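PDB 1MGP: fatty acid-binding protein TM_1468 from Thermotoga maritima, which binds long-chain fatty acids such as palmitate and may take part in lipid transport or fatty acid metabolism. Local coordinates for residues 255-260 against 270-275. Numbering follows the deposited sequence.
Sequences LRVIGV and ELLNTL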
loop_
_atom_site.group_PDB
_atom_site.type_symbol
_atom_site.label_atom_id
_atom_site.label_comp_id
_atom_site.label_asym_id
_atom_site.label_seq_id
_atom_site.Cartn_x
_atom_site.Cartn_y
_atom_site.Cartn_z
ATOM N N LEU A 255 -18.473 -0.763 1.095
ATOM C CA LEU A 255 -17.020 -0.672 0.977
ATOM C C LEU A 255 -16.483 -0.688 -0.447
ATOM O O LEU A 255 -17.187 -0.997 -1.405
ATOM C CB LEU A 255 -16.362 -1.854 1.701
ATOM C CG LEU A 255 -16.789 -2.332 3.091
ATOM C CD1 LEU A 255 -16.163 -3.700 3.363
ATOM C CD2 LEU A 255 -16.359 -1.333 4.145
ATOM N N ARG A 256 -15.200 -0.359 -0.545
ATOM C CA ARG A 256 -14.440 -0.395 -1.783
ATOM C C ARG A 256 -13.202 -1.126 -1.293
ATOM O O ARG A 256 -12.665 -0.808 -0.226
ATOM C CB ARG A 256 -14.085 1.009 -2.259
ATOM C CG ARG A 256 -15.288 1.818 -2.675
ATOM C CD ARG A 256 -14.911 3.270 -2.822
ATOM N NE ARG A 256 -14.768 3.650 -4.215
ATOM C CZ ARG A 256 -14.257 4.805 -4.622
ATOM N NH1 ARG A 256 -13.826 5.700 -3.739
ATOM N NH2 ARG A 256 -14.189 5.064 -5.916
ATOM N N VAL A 257 -12.748 -2.120 -2.041
ATOM C CA VAL A 257 -11.603 -2.874 -1.572
ATOM C C VAL A 257 -10.525 -3.161 -2.595
ATOM O O VAL A 257 -10.772 -3.208 -3.799
ATOM C CB VAL A 257 -12.047 -4.240 -0.987
ATOM C CG1 VAL A 257 -13.145 -4.044 0.049
ATOM C CG2 VAL A 257 -12.541 -5.144 -2.100
ATOM N N ILE A 258 -9.316 -3.345 -2.082
ATOM C CA ILE A 258 -8.176 -3.717 -2.897
ATOM C C ILE A 258 -7.612 -4.938 -2.184
ATOM O O ILE A 258 -7.058 -4.822 -1.095
ATOM C CB ILE A 258 -7.081 -2.626 -2.944
ATOM C CG1 ILE A 258 -7.572 -1.423 -3.755
ATOM C CG2 ILE A 258 -5.804 -3.201 -3.577
ATOM C CD1 ILE A 258 -6.554 -0.314 -3.870
ATOM N N GLY A 259 -7.788 -6.109 -2.779
ATOM C CA GLY A 259 -7.253 -7.315 -2.178
ATOM C C GLY A 259 -5.799 -7.420 -2.599
ATOM O O GLY A 259 -5.474 -7.202 -3.768
ATOM N N VAL A 260 -4.914 -7.722 -1.657
ATOM C CA VAL A 260 -3.504 -7.847 -1.990
ATOM C C VAL A 260 -2.997 -9.224 -1.609
ATOM O O VAL A 260 -3.559 -9.885 -0.729
ATOM C CB VAL A 260 -2.644 -6.751 -1.288
ATOM C CG1 VAL A 260 -3.058 -5.372 -1.804
ATOM C CG2 VAL A 260 -2.812 -6.819 0.224
ATOM N N GLU A 270 -10.234 -15.871 -2.364
ATOM C CA GLU A 270 -11.070 -16.487 -1.336
ATOM C C GLU A 270 -11.458 -15.449 -0.285
ATOM O O GLU A 270 -12.593 -15.435 0.203
ATOM C CB GLU A 270 -10.319 -17.648 -0.676
ATOM C CG GLU A 270 -11.138 -18.452 0.325
ATOM C CD GLU A 270 -12.417 -19.017 -0.279
ATOM O OE1 GLU A 270 -12.385 -19.448 -1.451
ATOM O OE2 GLU A 270 -13.451 -19.041 0.424
ATOM N N LEU A 271 -10.506 -14.582 0.060
ATOM C CA LEU A 271 -10.745 -13.528 1.039
ATOM C C LEU A 271 -11.856 -12.589 0.574
ATOM O O LEU A 271 -12.775 -12.275 1.335
ATOM C CB LEU A 271 -9.459 -12.717 1.279
ATOM C CG LEU A 271 -9.615 -11.451 2.133
ATOM C CD1 LEU A 271 -10.109 -11.833 3.529
ATOM C CD2 LEU A 271 -8.287 -10.701 2.215
ATOM N N LEU A 272 -11.772 -12.138 -0.673
ATOM C CA LEU A 272 -12.775 -11.223 -1.208
ATOM C C LEU A 272 -14.137 -11.889 -1.382
ATOM O O LEU A 272 -15.170 -11.236 -1.245
ATOM C CB LEU A 272 -12.306 -10.624 -2.539
ATOM C CG LEU A 272 -11.029 -9.769 -2.514
ATOM C CD1 LEU A 272 -10.842 -9.096 -3.870
ATOM C CD2 LEU A 272 -11.121 -8.713 -1.424
ATOM N N ASN A 273 -14.139 -13.184 -1.692
ATOM C CA ASN A 273 -15.391 -13.915 -1.856
ATOM C C ASN A 273 -16.085 -14.021 -0.502
ATOM O O ASN A 273 -17.309 -13.931 -0.412
ATOM C CB ASN A 273 -15.125 -15.318 -2.409
ATOM C CG ASN A 273 -15.009 -15.337 -3.924
ATOM O OD1 ASN A 273 -14.520 -16.303 -4.506
ATOM N ND2 ASN A 273 -15.471 -14.273 -4.567
ATOM N N THR A 274 -15.292 -14.210 0.547
ATOM C CA THR A 274 -15.823 -14.322 1.899
ATOM C C THR A 274 -16.326 -12.961 2.375
ATOM O O THR A 274 -17.367 -12.868 3.026
ATOM C CB THR A 274 -14.744 -14.831 2.878
ATOM O OG1 THR A 274 -14.289 -16.121 2.454
ATOM C CG2 THR A 274 -15.304 -14.936 4.291
ATOM N N LEU A 275 -15.583 -11.910 2.038
ATOM C CA LEU A 275 -15.950 -10.552 2.426
ATOM C C LEU A 275 -17.281 -10.116 1.808
ATOM O O LEU A 275 -18.099 -9.481 2.472
ATOM C CB LEU A 275 -14.850 -9.560 2.011
ATOM C CG LEU A 275 -15.113 -8.096 2.382
ATOM C CD1 LEU A 275 -15.014 -7.934 3.898
ATOM C CD2 LEU A 275 -14.107 -7.179 1.678
#
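V257 turns CG1 beside its backbone N, opposite the carbonyl carbon, and L275 extends with CG trans to its own N (chi1 -179°), which brings the two side chains tip to tip: V257 CG1 meets L275 CD2 at 3.7 Å. The other methyl of V257, CG2, sits between N and the carbonyl carbon and faces L272. Here the approach differs, the two side chains sliding past each other in opposite directions, with V257 CG2 3.9 Å from L272 CD2. That same leucine methyl also lies over the backbone of G259, 4.2 Å from its CA. Here the two backbones come nearest, the CA atoms of G259 and L272 being 6.8 Å apart, and a glycine presents no side chain to the leucine. L255 adds a looser touch, its CD1 4.4 Å from L275 CD2. The contact joins the first strand and the helix of a beta-alpha-beta unit, 254-261, 265-275 and 280-288, whose two strands pair in parallel; the axes of the short segments run roughly antiparallel, with 149° between their N-to-C directions. L272 also rests on E284 and I286 of the second strand, while L271 packs on V302 and F304 of strand 302-308. Within the helix, T274 OG1 donates a hydrogen bond to E270 O at 2.9 Å; T274 N also donates to this oxygen, and the two donors arrive from opposite faces of the carbonyl plane. On the strand's other face, V260 points away from the helix and touches the bound palmitic acid.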